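Side-chain contacts in C protein alpha-antigen (Streptococcus agalactiae, PDB 1YWM), which is a cell-wall-anchored surface protein of group B Streptococcus that may play a role in both virulence and immunity, here represented by its N-terminal domain: residues T27-T30 and S31-K34; L45-K49 and L50-D54; H104-T107 and D108-D112; W142-E145 and S146-E149; D170-S173 and K174-E177. All blocks are in the same frame, centred on the assembly; numbering follows the deposited sequence.

Contact 1: T27-T30 and S31-K34; sequences TLNT and SITK
Asn29 and Ile32 close a type I beta turn, with Ile32 N donating to Asn29 O at 3.3 Å along a nearly straight N-H line (167°), although the donor sits well above the carbonyl plane. The turn takes the chain off strand 26-28 of the fibronectin-like beta sandwich, and Asn29 and Ile32 are each also the centre of an inverse gamma turn. The Asn29 amide lies alongside the turn and divides its two ends between a polar and an apolar neighbour. Its oxygen faces Ser31: Ser31 OG gives a 2.8 Å hydrogen bond to Asn29 OD1, tilted from the carbonyl plane, and Ser31 N adds a weak one to the same oxygen at 3.3 Å. One side-chain oxygen thus takes both a hydroxyl and a peptide N-H from the same residue. On Ser31 the torsion (chi1 88°) brings OG back over the chain between the backbone N and the carbonyl carbon, within range of the amide. The nitrogen end of Asn29 meets Ile32, whose side chain crosses it at about a right angle. Backbone hydrogen bonding between Asn29 and Leu58 ties the start of the turn to the segment just before strand 59-61, and the Ile32 side chain also touches Leu58. Beyond the turn, Thr33 lays its methyl CG2 3.8 Å from Thr30 O, while the tip of Ile32, CD1, stops 3.5 Å from Asn29 ND2.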
loop_
_atom_site.group_PDB
_atom_site.type_symbol
_atom_site.label_atom_id
_atom_site.label_comp_id
_atom_site.label_asym_id
_atom_site.label_seq_id
_atom_site.Cartn_x
_atom_site.Cartn_y
_atom_site.Cartn_z
ATOM N N THR A 27 -19.458 -6.330 6.512
ATOM C CA THR A 27 -18.294 -6.816 7.230
ATOM C C THR A 27 -17.015 -6.636 6.395
ATOM O O THR A 27 -17.017 -6.755 5.171
ATOM C CB THR A 27 -18.504 -8.285 7.703
ATOM O OG1 THR A 27 -17.380 -8.696 8.495
ATOM C CG2 THR A 27 -18.485 -9.243 6.539
ATOM N N LEU A 28 -15.927 -6.354 7.089
ATOM C CA LEU A 28 -14.652 -6.069 6.441
ATOM C C LEU A 28 -14.145 -7.332 5.756
ATOM O O LEU A 28 -14.154 -8.398 6.362
ATOM C CB LEU A 28 -13.654 -5.607 7.503
ATOM C CG LEU A 28 -12.637 -4.532 7.166
ATOM C CD1 LEU A 28 -13.316 -3.310 6.594
ATOM C CD2 LEU A 28 -11.826 -4.180 8.416
ATOM N N ASN A 29 -13.749 -7.220 4.490
ATOM C CA ASN A 29 -13.161 -8.342 3.753
ATOM C C ASN A 29 -11.653 -8.533 4.063
ATOM O O ASN A 29 -10.785 -8.020 3.348
ATOM C CB ASN A 29 -13.389 -8.159 2.251
ATOM C CG ASN A 29 -13.075 -9.421 1.447
ATOM O OD1 ASN A 29 -12.548 -10.403 1.976
ATOM N ND2 ASN A 29 -13.393 -9.389 0.161
ATOM N N THR A 30 -11.353 -9.290 5.114
ATOM C CA THR A 30 -9.965 -9.470 5.584
ATOM C C THR A 30 -9.078 -10.337 4.666
ATOM O O THR A 30 -7.856 -10.463 4.890
ATOM C CB THR A 30 -9.953 -10.050 7.000
ATOM O OG1 THR A 30 -10.806 -11.197 7.035
ATOM C CG2 THR A 30 -10.585 -9.076 8.003
ATOM N N SER A 31 -9.690 -10.918 3.639
ATOM C CA SER A 31 -8.973 -11.695 2.631
ATOM C C SER A 31 -8.149 -10.824 1.660
ATOM O O SER A 31 -7.242 -11.317 0.974
ATOM C CB SER A 31 -9.957 -12.570 1.865
ATOM O OG SER A 31 -10.509 -11.884 0.756
ATOM N N ILE A 32 -8.479 -9.540 1.593
ATOM C CA ILE A 32 -7.757 -8.587 0.751
ATOM C C ILE A 32 -6.562 -8.061 1.564
ATOM O O ILE A 32 -6.526 -6.900 2.038
ATOM C CB ILE A 32 -8.703 -7.486 0.214
ATOM C CG1 ILE A 32 -9.836 -8.163 -0.582
ATOM C CG2 ILE A 32 -7.961 -6.538 -0.687
ATOM C CD1 ILE A 32 -10.902 -7.227 -1.093
ATOM N N THR A 33 -5.575 -8.941 1.706
ATOM C CA THR A 33 -4.427 -8.683 2.568
ATOM C C THR A 33 -3.544 -7.517 2.138
ATOM O O THR A 33 -2.862 -6.931 3.004
ATOM C CB THR A 33 -3.564 -9.949 2.792
ATOM O OG1 THR A 33 -3.306 -10.582 1.535
ATOM C CG2 THR A 33 -4.333 -10.972 3.601
ATOM N N LYS A 34 -3.545 -7.158 0.850
ATOM C CA LYS A 34 -2.826 -5.927 0.475
ATOM C C LYS A 34 -3.361 -4.677 1.235
ATOM O O LYS A 34 -2.596 -3.757 1.551
ATOM C CB LYS A 34 -2.845 -5.699 -1.039
ATOM C CG LYS A 34 -2.104 -4.472 -1.494
ATOM C CD LYS A 34 -0.605 -4.512 -1.118
ATOM C CE LYS A 34 0.149 -3.279 -1.644
ATOM N NZ LYS A 34 0.220 -3.201 -3.166
#

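Contact 2: L45-K49 and L50-D54; sequences LYDVK and LGKID
The Tyr46 ring takes the methyl CD1 of Leu50 at a slant: Leu50 CD1 lies 3.6 Å from Tyr46 CE1 and only slightly farther from CZ and OH, so the hydroxyl-bearing end of the ring does the touching. With Tyr46 CG anti to the backbone N (chi1 173°), the ring reaches Leu50 one turn on; the side chain also touches Ser123, just before helix 124-137, and Thr124 and Arg127 in its first turn. The other flat group, the Asp47 carboxylate, has the aliphatic part of Lys52 beside it, Lys52 CE standing 3.6 Å from Asp47 OD2. The Lys52 chain is bent at its last two torsions, leaving Lys52 NZ 4.9 Å from Asp47 OD2, too far for a salt bridge; Asp47 OD1 has a long, weak ion pair with Lys34 NZ. These side chains flank the C-terminal end of helix 45-49, which closes in a Schellman motif: Gly51, with positive phi, donates from N to Val48 O at 2.8 Å, and Lys52 N reaches back to Asp47 O at 3.0 Å with an N-H angle of 161°. Leu50 N divides itself between weak bonds to Tyr46 O and Asp47 O. Past the glycine the chain doubles back, and Ile53 lays CG1 against Asp47 CB at 3.6 Å and, crossing at about a right angle, against Val48 CG2. A water accepts from Ile53 N at 2.9 Å and gives a weak hydrogen bond to Val48 O.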
loop_
_atom_site.group_PDB
_atom_site.type_symbol
_atom_site.label_atom_id
_atom_site.label_comp_id
_atom_site.label_asym_id
_atom_site.label_seq_id
_atom_site.Cartn_x
_atom_site.Cartn_y
_atom_site.Cartn_z
ATOM N N LEU A 45 -1.184 5.286 -2.369
ATOM C CA LEU A 45 -1.592 6.243 -3.405
ATOM C C LEU A 45 -1.032 5.871 -4.779
ATOM O O LEU A 45 -1.607 6.242 -5.803
ATOM C CB LEU A 45 -1.180 7.656 -3.035
ATOM C CG LEU A 45 -1.783 8.193 -1.719
ATOM C CD1 LEU A 45 -1.359 9.615 -1.482
ATOM C CD2 LEU A 45 -3.305 8.152 -1.824
ATOM N N TYR A 46 0.068 5.112 -4.799
ATOM C CA TYR A 46 0.568 4.580 -6.081
ATOM C C TYR A 46 -0.534 3.782 -6.785
ATOM O O TYR A 46 -0.781 3.958 -8.006
ATOM C CB TYR A 46 1.818 3.714 -5.840
ATOM C CG TYR A 46 2.307 2.995 -7.083
ATOM C CD1 TYR A 46 1.980 1.675 -7.304
ATOM C CD2 TYR A 46 3.096 3.664 -8.044
ATOM C CE1 TYR A 46 2.418 1.007 -8.448
ATOM C CE2 TYR A 46 3.562 2.987 -9.199
ATOM C CZ TYR A 46 3.210 1.666 -9.378
ATOM O OH TYR A 46 3.635 0.966 -10.483
ATOM N N ASP A 47 -1.188 2.917 -6.008
ATOM C CA ASP A 47 -2.277 2.062 -6.482
ATOM C C ASP A 47 -3.488 2.894 -6.849
ATOM O O ASP A 47 -4.145 2.623 -7.859
ATOM C CB ASP A 47 -2.690 1.035 -5.427
ATOM C CG ASP A 47 -1.618 0.012 -5.125
ATOM O OD1 ASP A 47 -1.805 -0.747 -4.133
ATOM O OD2 ASP A 47 -0.581 -0.130 -5.813
ATOM N N VAL A 48 -3.778 3.908 -6.030
ATOM C CA VAL A 48 -4.885 4.828 -6.336
ATOM C C VAL A 48 -4.727 5.539 -7.665
ATOM O O VAL A 48 -5.656 5.600 -8.462
ATOM C CB VAL A 48 -5.072 5.872 -5.240
ATOM C CG1 VAL A 48 -6.215 6.820 -5.589
ATOM C CG2 VAL A 48 -5.378 5.159 -3.931
ATOM N N LYS A 49 -3.543 6.067 -7.918
ATOM C CA LYS A 49 -3.313 6.777 -9.161
ATOM C C LYS A 49 -3.429 5.870 -10.383
ATOM O O LYS A 49 -3.744 6.357 -11.453
ATOM C CB LYS A 49 -1.991 7.539 -9.097
ATOM C CG LYS A 49 -2.085 8.714 -8.121
ATOM C CD LYS A 49 -1.055 9.797 -8.385
ATOM C CE LYS A 49 -1.436 11.095 -7.657
ATOM N NZ LYS A 49 -1.470 10.916 -6.151
ATOM N N LEU A 50 -3.214 4.562 -10.213
ATOM C CA LEU A 50 -3.450 3.581 -11.271
ATOM C C LEU A 50 -4.912 3.105 -11.342
ATOM O O LEU A 50 -5.227 2.180 -12.105
ATOM C CB LEU A 50 -2.544 2.349 -11.090
ATOM C CG LEU A 50 -1.032 2.620 -11.142
ATOM C CD1 LEU A 50 -0.239 1.343 -10.882
ATOM C CD2 LEU A 50 -0.641 3.258 -12.461
ATOM N N GLY A 51 -5.777 3.705 -10.526
ATOM C CA GLY A 51 -7.160 3.277 -10.408
ATOM C C GLY A 51 -7.381 1.852 -9.941
ATOM O O GLY A 51 -8.409 1.243 -10.255
ATOM N N LYS A 52 -6.445 1.312 -9.168
ATOM C CA LYS A 52 -6.532 -0.066 -8.668
ATOM C C LYS A 52 -7.321 -0.282 -7.374
ATOM O O LYS A 52 -7.559 -1.434 -6.976
ATOM C CB LYS A 52 -5.132 -0.603 -8.395
ATOM C CG LYS A 52 -4.299 -0.957 -9.625
ATOM C CD LYS A 52 -2.837 -1.334 -9.234
ATOM C CE LYS A 52 -2.740 -2.154 -7.928
ATOM N NZ LYS A 52 -3.255 -3.559 -8.014
ATOM N N ILE A 53 -7.710 0.802 -6.707
ATOM C CA ILE A 53 -8.342 0.667 -5.383
ATOM C C ILE A 53 -9.805 1.101 -5.458
ATOM O O ILE A 53 -10.092 2.259 -5.758
ATOM C CB ILE A 53 -7.596 1.524 -4.331
ATOM C CG1 ILE A 53 -6.113 1.121 -4.242
ATOM C CG2 ILE A 53 -8.293 1.441 -2.948
ATOM C CD1 ILE A 53 -5.875 -0.421 -3.942
ATOM N N ASP A 54 -10.684 0.147 -5.171
ATOM C CA ASP A 54 -12.096 0.392 -5.000
ATOM C C ASP A 54 -12.452 0.029 -3.565
ATOM O O ASP A 54 -12.531 -1.156 -3.230
ATOM C CB ASP A 54 -12.893 -0.495 -5.955
ATOM C CG ASP A 54 -14.391 -0.363 -5.741
ATOM O OD1 ASP A 54 -15.143 -1.042 -6.463
ATOM O OD2 ASP A 54 -14.889 0.372 -4.854
HETATM O O HOH W 1 -8.110 3.696 -7.110
#

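Contact 3: H104-T107 and D108-D112; sequences HVKT and DGQID. With GOL (glycerol), chain C.
His104 ND1 donates to Asp112 OD2, 2.7 Å away and close to the imidazole plane, along a moderately bent N-H line (156°), and the carboxylate receives it on its anti lone pair, the side turned from the other oxygen. Ring and carboxylate planes stand 58° apart. A torsion that carries Asp112 CG opposite its backbone N (chi1 -165°) brings the acid to the ring, and Asp112 CB also comes close to His104 ND1. The same residues are paired through their backbones, Asp112 N donating to His104 O. Between them and the turn, Val105 and Ile111 form a single bridge, Val105 CG2 and Ile111 CD1 touching at 3.8 Å. Lys106 N then bonds Gln110 O, and Gly109 N closes a type I turn on Lys106 O, making a short hairpin-like loop between strands 88-97 and 113-121. The Lys106 chain runs over Gln110 O and past Asp112 CB. Its ammonium is gripped by two waters and by a glycerol probably from the crystallisation liquor: Lys106 NZ lies 3.0 Å from glycerol O2, with a weaker bond to O3, and that O2 donates to Ile111 O at 2.7 Å. One water bridges Lys106 NZ to Asp112 OD1, the other to Asp108 OD1. Asp108 OD2 also takes Gln110 N in an Asx turn, and Gln110 NE2 reaches Asp108 OD1 at 2.7 Å. With Ala25 N and Ser24 OG also on its oxygens, Asp112 is probably held as the anion, which would favour a protonated imidazole in His104.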
loop_
_atom_site.group_PDB
_atom_site.type_symbol
_atom_site.label_atom_id
_atom_site.label_comp_id
_atom_site.label_asym_id
_atom_site.label_seq_id
_atom_site.Cartn_x
_atom_site.Cartn_y
_atom_site.Cartn_z
ATOM N N HIS A 104 -29.513 2.227 7.231
ATOM C CA HIS A 104 -29.939 1.065 7.977
ATOM C C HIS A 104 -29.786 1.361 9.456
ATOM O O HIS A 104 -28.735 1.802 9.901
ATOM C CB HIS A 104 -29.043 -0.106 7.587
ATOM C CG HIS A 104 -29.305 -1.362 8.351
ATOM N ND1 HIS A 104 -28.291 -2.197 8.751
ATOM C CD2 HIS A 104 -30.461 -1.945 8.762
ATOM C CE1 HIS A 104 -28.800 -3.229 9.400
ATOM N NE2 HIS A 104 -30.115 -3.095 9.426
ATOM N N VAL A 105 -30.838 1.124 10.220
ATOM C CA VAL A 105 -30.745 1.183 11.689
ATOM C C VAL A 105 -30.721 -0.247 12.162
ATOM O O VAL A 105 -31.571 -1.072 11.756
ATOM C CB VAL A 105 -31.935 1.954 12.339
ATOM C CG1 VAL A 105 -31.825 1.977 13.874
ATOM C CG2 VAL A 105 -31.928 3.369 11.861
ATOM N N LYS A 106 -29.742 -0.554 13.013
ATOM C CA LYS A 106 -29.535 -1.925 13.468
ATOM C C LYS A 106 -30.525 -2.283 14.561
ATOM O O LYS A 106 -31.184 -1.416 15.119
ATOM C CB LYS A 106 -28.070 -2.134 13.966
ATOM C CG LYS A 106 -27.017 -1.745 12.897
ATOM C CD LYS A 106 -25.588 -1.865 13.461
ATOM C CE LYS A 106 -25.342 -0.772 14.494
ATOM N NZ LYS A 106 -23.875 -0.717 14.856
ATOM N N THR A 107 -30.591 -3.571 14.871
ATOM C CA THR A 107 -31.453 -4.075 15.946
ATOM C C THR A 107 -31.279 -3.245 17.212
ATOM O O THR A 107 -32.258 -2.904 17.879
ATOM C CB THR A 107 -31.115 -5.547 16.219
ATOM O OG1 THR A 107 -31.217 -6.292 15.000
ATOM C CG2 THR A 107 -32.180 -6.172 17.113
ATOM N N ASP A 108 -30.037 -2.876 17.526
ATOM C CA ASP A 108 -29.751 -2.161 18.766
ATOM C C ASP A 108 -30.130 -0.672 18.781
ATOM O O ASP A 108 -29.877 0.013 19.777
ATOM C CB ASP A 108 -28.278 -2.365 19.201
ATOM C CG ASP A 108 -27.281 -1.683 18.271
ATOM O OD1 ASP A 108 -26.055 -1.768 18.516
ATOM O OD2 ASP A 108 -27.631 -1.041 17.272
ATOM N N GLY A 109 -30.743 -0.162 17.707
ATOM C CA GLY A 109 -31.190 1.227 17.675
ATOM C C GLY A 109 -30.150 2.272 17.247
ATOM O O GLY A 109 -30.340 3.487 17.428
ATOM N N GLN A 110 -29.034 1.782 16.707
ATOM C CA GLN A 110 -27.960 2.633 16.212
ATOM C C GLN A 110 -27.819 2.500 14.697
ATOM O O GLN A 110 -27.988 1.409 14.151
ATOM C CB GLN A 110 -26.619 2.235 16.858
ATOM C CG GLN A 110 -26.633 2.189 18.360
ATOM C CD GLN A 110 -25.244 1.893 18.873
ATOM O OE1 GLN A 110 -24.543 2.808 19.220
ATOM N NE2 GLN A 110 -24.827 0.623 18.843
ATOM N N ILE A 111 -27.471 3.620 14.064
ATOM C CA ILE A 111 -27.252 3.704 12.615
ATOM C C ILE A 111 -26.108 2.778 12.279
ATOM O O ILE A 111 -25.109 2.752 13.008
ATOM C CB ILE A 111 -26.910 5.153 12.200
ATOM C CG1 ILE A 111 -28.059 6.132 12.536
ATOM C CG2 ILE A 111 -26.575 5.234 10.715
ATOM C CD1 ILE A 111 -29.208 6.030 11.583
ATOM N N ASP A 112 -26.274 2.003 11.205
ATOM C CA ASP A 112 -25.264 1.068 10.735
ATOM C C ASP A 112 -24.144 1.793 9.993
ATOM O O ASP A 112 -24.300 2.169 8.837
ATOM C CB ASP A 112 -25.932 0.068 9.798
ATOM C CG ASP A 112 -25.099 -1.144 9.539
ATOM O OD1 ASP A 112 -23.892 -1.171 9.925
ATOM O OD2 ASP A 112 -25.584 -2.117 8.921
HETATM C C1 GOL C . -22.720 4.353 15.170
HETATM O O1 GOL C . -23.001 4.908 16.444
HETATM C C2 GOL C . -22.572 2.828 15.116
HETATM O O2 GOL C . -23.822 2.204 15.304
HETATM C C3 GOL C . -21.587 2.215 16.102
HETATM O O3 GOL C . -21.425 0.834 15.798
HETATM O O HOH W 2 -22.525 -0.664 12.412
HETATM O O HOH W 3 -24.014 -2.779 16.948
#

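Contact 4: W142-E145 and S146-E149; sequences WTEE and SRTE
Ser146 OG has two partners, the hydroxyl of Thr143 and the backbone N-H of Val186. The bond Thr143 OG1 to Ser146 OG measures 2.8 Å, and either hydroxyl could donate. Both oxygens sit between their own backbone N and carbonyl carbon (chi1 62° for Thr143, 74° for Ser146), which turns them toward each other across the first turn of the helix. Arg147 folds back toward the residues that precede the helix. Its chain is extended to CD and then bends, so that the guanidinium comes to Trp142 O, where Arg147 NH2 makes a 3.0 Å bond, weak and strongly bent (124° at the hydrogen). The guanidinium has further bonds outside, NE to Ala137 O at the end of helix 124-137, its strongest partner, and NH2 to Asp139 O in the loop that follows. Thr143 O stands over one face of the guanidinium, displaced toward the rim, and Glu144 CG comes to its edge, in plane. The Glu144 acid itself stays well away, but a water links Glu144 OE2 at 3.0 Å with Thr148 OG1 at 2.7 Å, joining two side chains that run alongside each other. Trp142 directs its indole away from the helix, NE1 bonding Asn136 OD1. The helix itself begins with the bonds Arg147 N to Thr143 O (3.0 Å), Thr148 N to Glu144 O (2.9 Å) and Glu149 N to Glu145 O. With Thr143 in the N-cap position, this is the N-terminal end of helix 144-163, set against the 184-187 loop of the three-helix bundle.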
loop_
_atom_site.group_PDB
_atom_site.type_symbol
_atom_site.label_atom_id
_atom_site.label_comp_id
_atom_site.label_asym_id
_atom_site.label_seq_id
_atom_site.Cartn_x
_atom_site.Cartn_y
_atom_site.Cartn_z
ATOM N N TRP A 142 29.447 -3.229 -14.403
ATOM C CA TRP A 142 29.436 -3.804 -13.055
ATOM C C TRP A 142 29.668 -5.303 -13.108
ATOM O O TRP A 142 29.253 -5.970 -14.054
ATOM C CB TRP A 142 28.050 -3.559 -12.378
ATOM C CG TRP A 142 27.621 -2.128 -12.287
ATOM C CD1 TRP A 142 26.517 -1.566 -12.892
ATOM C CD2 TRP A 142 28.234 -1.076 -11.516
ATOM N NE1 TRP A 142 26.440 -0.234 -12.571
ATOM C CE2 TRP A 142 27.471 0.090 -11.717
ATOM C CE3 TRP A 142 29.374 -1.001 -10.689
ATOM C CZ2 TRP A 142 27.780 1.323 -11.092
ATOM C CZ3 TRP A 142 29.685 0.214 -10.062
ATOM C CH2 TRP A 142 28.898 1.374 -10.285
ATOM N N THR A 143 30.358 -5.845 -12.107
ATOM C CA THR A 143 30.524 -7.292 -12.029
ATOM C C THR A 143 29.162 -7.987 -12.011
ATOM O O THR A 143 28.200 -7.476 -11.426
ATOM C CB THR A 143 31.312 -7.732 -10.786
ATOM O OG1 THR A 143 30.617 -7.346 -9.588
ATOM C CG2 THR A 143 32.666 -6.985 -10.692
ATOM N N GLU A 144 29.088 -9.165 -12.616
ATOM C CA GLU A 144 27.829 -9.914 -12.542
ATOM C C GLU A 144 27.469 -10.262 -11.079
ATOM O O GLU A 144 26.304 -10.206 -10.678
ATOM C CB GLU A 144 27.866 -11.195 -13.396
ATOM C CG GLU A 144 26.459 -11.763 -13.604
ATOM C CD GLU A 144 26.420 -13.128 -14.285
ATOM O OE1 GLU A 144 26.225 -13.153 -15.518
ATOM O OE2 GLU A 144 26.543 -14.169 -13.585
ATOM N N GLU A 145 28.470 -10.591 -10.280
ATOM C CA GLU A 145 28.240 -10.981 -8.891
ATOM C C GLU A 145 27.621 -9.821 -8.080
ATOM O O GLU A 145 26.684 -10.031 -7.285
ATOM C CB GLU A 145 29.549 -11.446 -8.228
ATOM C CG GLU A 145 30.208 -12.684 -8.864
ATOM C CD GLU A 145 30.678 -12.496 -10.318
ATOM O OE1 GLU A 145 31.191 -11.401 -10.686
ATOM O OE2 GLU A 145 30.525 -13.459 -11.111
ATOM N N SER A 146 28.140 -8.605 -8.259
ATOM C CA SER A 146 27.522 -7.468 -7.566
ATOM C C SER A 146 26.115 -7.119 -8.119
ATOM O O SER A 146 25.184 -6.827 -7.330
ATOM C CB SER A 146 28.447 -6.248 -7.494
ATOM O OG SER A 146 28.574 -5.583 -8.747
ATOM N N ARG A 147 25.958 -7.153 -9.438
ATOM C CA ARG A 147 24.638 -6.924 -10.041
ATOM C C ARG A 147 23.608 -7.864 -9.402
ATOM O O ARG A 147 22.502 -7.453 -9.034
ATOM C CB ARG A 147 24.685 -7.185 -11.540
ATOM C CG ARG A 147 23.314 -7.170 -12.222
ATOM C CD ARG A 147 23.373 -7.418 -13.736
ATOM N NE ARG A 147 24.406 -6.480 -14.275
ATOM C CZ ARG A 147 25.630 -6.806 -14.668
ATOM N NH1 ARG A 147 26.043 -8.060 -14.634
ATOM N NH2 ARG A 147 26.450 -5.859 -15.100
ATOM N N THR A 148 23.967 -9.137 -9.316
ATOM C CA THR A 148 23.030 -10.145 -8.854
ATOM C C THR A 148 22.645 -9.902 -7.399
ATOM O O THR A 148 21.478 -10.049 -7.024
ATOM C CB THR A 148 23.647 -11.525 -9.080
ATOM O OG1 THR A 148 23.644 -11.785 -10.502
ATOM C CG2 THR A 148 22.781 -12.641 -8.465
ATOM N N GLU A 149 23.620 -9.528 -6.577
ATOM C CA GLU A 149 23.328 -9.266 -5.171
ATOM C C GLU A 149 22.410 -8.065 -5.034
ATOM O O GLU A 149 21.474 -8.073 -4.228
ATOM C CB GLU A 149 24.636 -9.037 -4.384
ATOM C CG GLU A 149 24.412 -8.612 -2.937
ATOM C CD GLU A 149 25.725 -8.390 -2.184
ATOM O OE1 GLU A 149 25.690 -8.286 -0.942
ATOM O OE2 GLU A 149 26.796 -8.308 -2.838
HETATM O O HOH W 4 25.826 -13.340 -10.823
#

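Contact 5: D170-S173 and K174-E177; sequences DIDS and KIVE
Lys174 swings its chain back along the helix, passing CG 3.5 Å from Asp170 O and bringing its ammonium alongside the Asp170 carboxylate. The pair stands one turn apart on helix 168-182, an i to i+4 salt bridge in the antiparallel three-helix bundle. It is a loose bridge, Lys174 NZ lying 3.5 Å from Asp170 OD2, but a water also spans the pair, donating to Asp170 OD1 at 2.6 Å and accepting from Lys174 NZ at 2.8 Å. The last torsion of the lysine, which brings NZ to the acid, is nearly eclipsed (chi4 14°) and probably somewhat strained. A second, long and weak ion pair links NZ to Asp160 of helix 144-163, while the aliphatic part of Lys174 packs on Leu126 and Ile161; the aliphatic chain is thus buried between the helices while NZ meets the two acids. Ile171 and Ile175 also reach Leu126, so this side of the helix faces helix 124-137. Asp172 runs alongside Ile175, with Asp172 OD1 4.1 Å from Ile175 CD1. Ser173 and Glu177 are joined by an ordinary helical bond from Glu177 N to Ser173 O. Asp170 O is shared by two donors, the helical N-H of Lys174 at 3.0 Å and the Ser173 hydroxyl, whose OG sits between the backbone N and the carbonyl carbon (chi1 77°) and bonds that oxygen at 2.8 Å.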
loop_
_atom_site.group_PDB
_atom_site.type_symbol
_atom_site.label_atom_id
_atom_site.label_comp_id
_atom_site.label_asym_id
_atom_site.label_seq_id
_atom_site.Cartn_x
_atom_site.Cartn_y
_atom_site.Cartn_z
ATOM N N ASP A 170 7.856 3.251 7.065
ATOM C CA ASP A 170 8.454 2.032 6.531
ATOM C C ASP A 170 8.909 2.226 5.069
ATOM O O ASP A 170 10.021 1.847 4.720
ATOM C CB ASP A 170 7.541 0.827 6.685
ATOM C CG ASP A 170 8.312 -0.496 6.733
ATOM O OD1 ASP A 170 7.676 -1.561 6.659
ATOM O OD2 ASP A 170 9.554 -0.580 6.846
ATOM N N ILE A 171 8.048 2.795 4.224
ATOM C CA ILE A 171 8.450 3.157 2.855
ATOM C C ILE A 171 9.770 3.959 2.825
ATOM O O ILE A 171 10.729 3.587 2.119
ATOM C CB ILE A 171 7.297 3.906 2.135
ATOM C CG1 ILE A 171 6.059 2.977 1.968
ATOM C CG2 ILE A 171 7.773 4.595 0.848
ATOM C CD1 ILE A 171 6.233 1.661 1.127
ATOM N N ASP A 172 9.841 5.029 3.617
ATOM C CA ASP A 172 11.028 5.875 3.639
ATOM C C ASP A 172 12.272 5.091 4.081
ATOM O O ASP A 172 13.367 5.307 3.555
ATOM C CB ASP A 172 10.814 7.124 4.509
ATOM C CG ASP A 172 9.782 8.088 3.922
ATOM O OD1 ASP A 172 9.380 7.948 2.740
ATOM O OD2 ASP A 172 9.298 9.019 4.592
ATOM N N SER A 173 12.109 4.170 5.017
ATOM C CA SER A 173 13.230 3.329 5.427
ATOM C C SER A 173 13.700 2.390 4.289
ATOM O O SER A 173 14.910 2.120 4.130
ATOM C CB SER A 173 12.930 2.582 6.729
ATOM O OG SER A 173 12.074 1.477 6.519
ATOM N N LYS A 174 12.758 1.941 3.463
ATOM C CA LYS A 174 13.110 1.070 2.330
ATOM C C LYS A 174 13.847 1.874 1.237
ATOM O O LYS A 174 14.640 1.319 0.487
ATOM C CB LYS A 174 11.863 0.345 1.774
ATOM C CG LYS A 174 11.327 -0.736 2.692
ATOM C CD LYS A 174 9.990 -1.208 2.197
ATOM C CE LYS A 174 9.419 -2.427 2.950
ATOM N NZ LYS A 174 10.056 -2.806 4.240
ATOM N N ILE A 175 13.558 3.169 1.125
ATOM C CA ILE A 175 14.268 4.006 0.168
ATOM C C ILE A 175 15.752 4.049 0.549
ATOM O O ILE A 175 16.628 3.946 -0.330
ATOM C CB ILE A 175 13.674 5.433 0.083
ATOM C CG1 ILE A 175 12.321 5.385 -0.620
ATOM C CG2 ILE A 175 14.627 6.392 -0.698
ATOM C CD1 ILE A 175 11.525 6.708 -0.570
ATOM N N VAL A 176 16.005 4.184 1.856
ATOM C CA VAL A 176 17.359 4.151 2.396
ATOM C C VAL A 176 17.996 2.788 2.115
ATOM O O VAL A 176 19.158 2.742 1.689
ATOM C CB VAL A 176 17.429 4.468 3.929
ATOM C CG1 VAL A 176 18.882 4.291 4.471
ATOM C CG2 VAL A 176 16.926 5.869 4.217
ATOM N N GLU A 177 17.274 1.687 2.378
ATOM C CA GLU A 177 17.811 0.365 2.040
ATOM C C GLU A 177 18.220 0.254 0.553
ATOM O O GLU A 177 19.235 -0.406 0.225
ATOM C CB GLU A 177 16.823 -0.756 2.408
ATOM C CG GLU A 177 16.617 -0.925 3.915
ATOM C CD GLU A 177 15.526 -1.936 4.256
ATOM O OE1 GLU A 177 15.218 -2.788 3.404
ATOM O OE2 GLU A 177 14.976 -1.879 5.380
HETATM O O HOH W 5 8.416 -4.050 6.192
#

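How the contacts relate
Along the chain the five contacts follow in order, none enclosing another. Contacts 1, 2 and 3 belong to the beta sandwich, contacts 4 and 5 to the three-helix bundle. Contact 1 leaves strand 26-28, contact 2 ends helix 45-49, and contact 3 joins strands 88-97 and 113-121 at the far tip, its centre about 61 Å from that of contact 4. Contacts 1 and 2 alone touch, through the long, weak ion pair of Lys34 with Asp47. Contact 5, on helix 168-182, comes within about 8 Å (nearest atoms) of each of these; contact 4 starts the preceding helix 144-163, about 22 Å from contact 5 between centres. The set thus runs the length of an elongated two-part N-terminal domain.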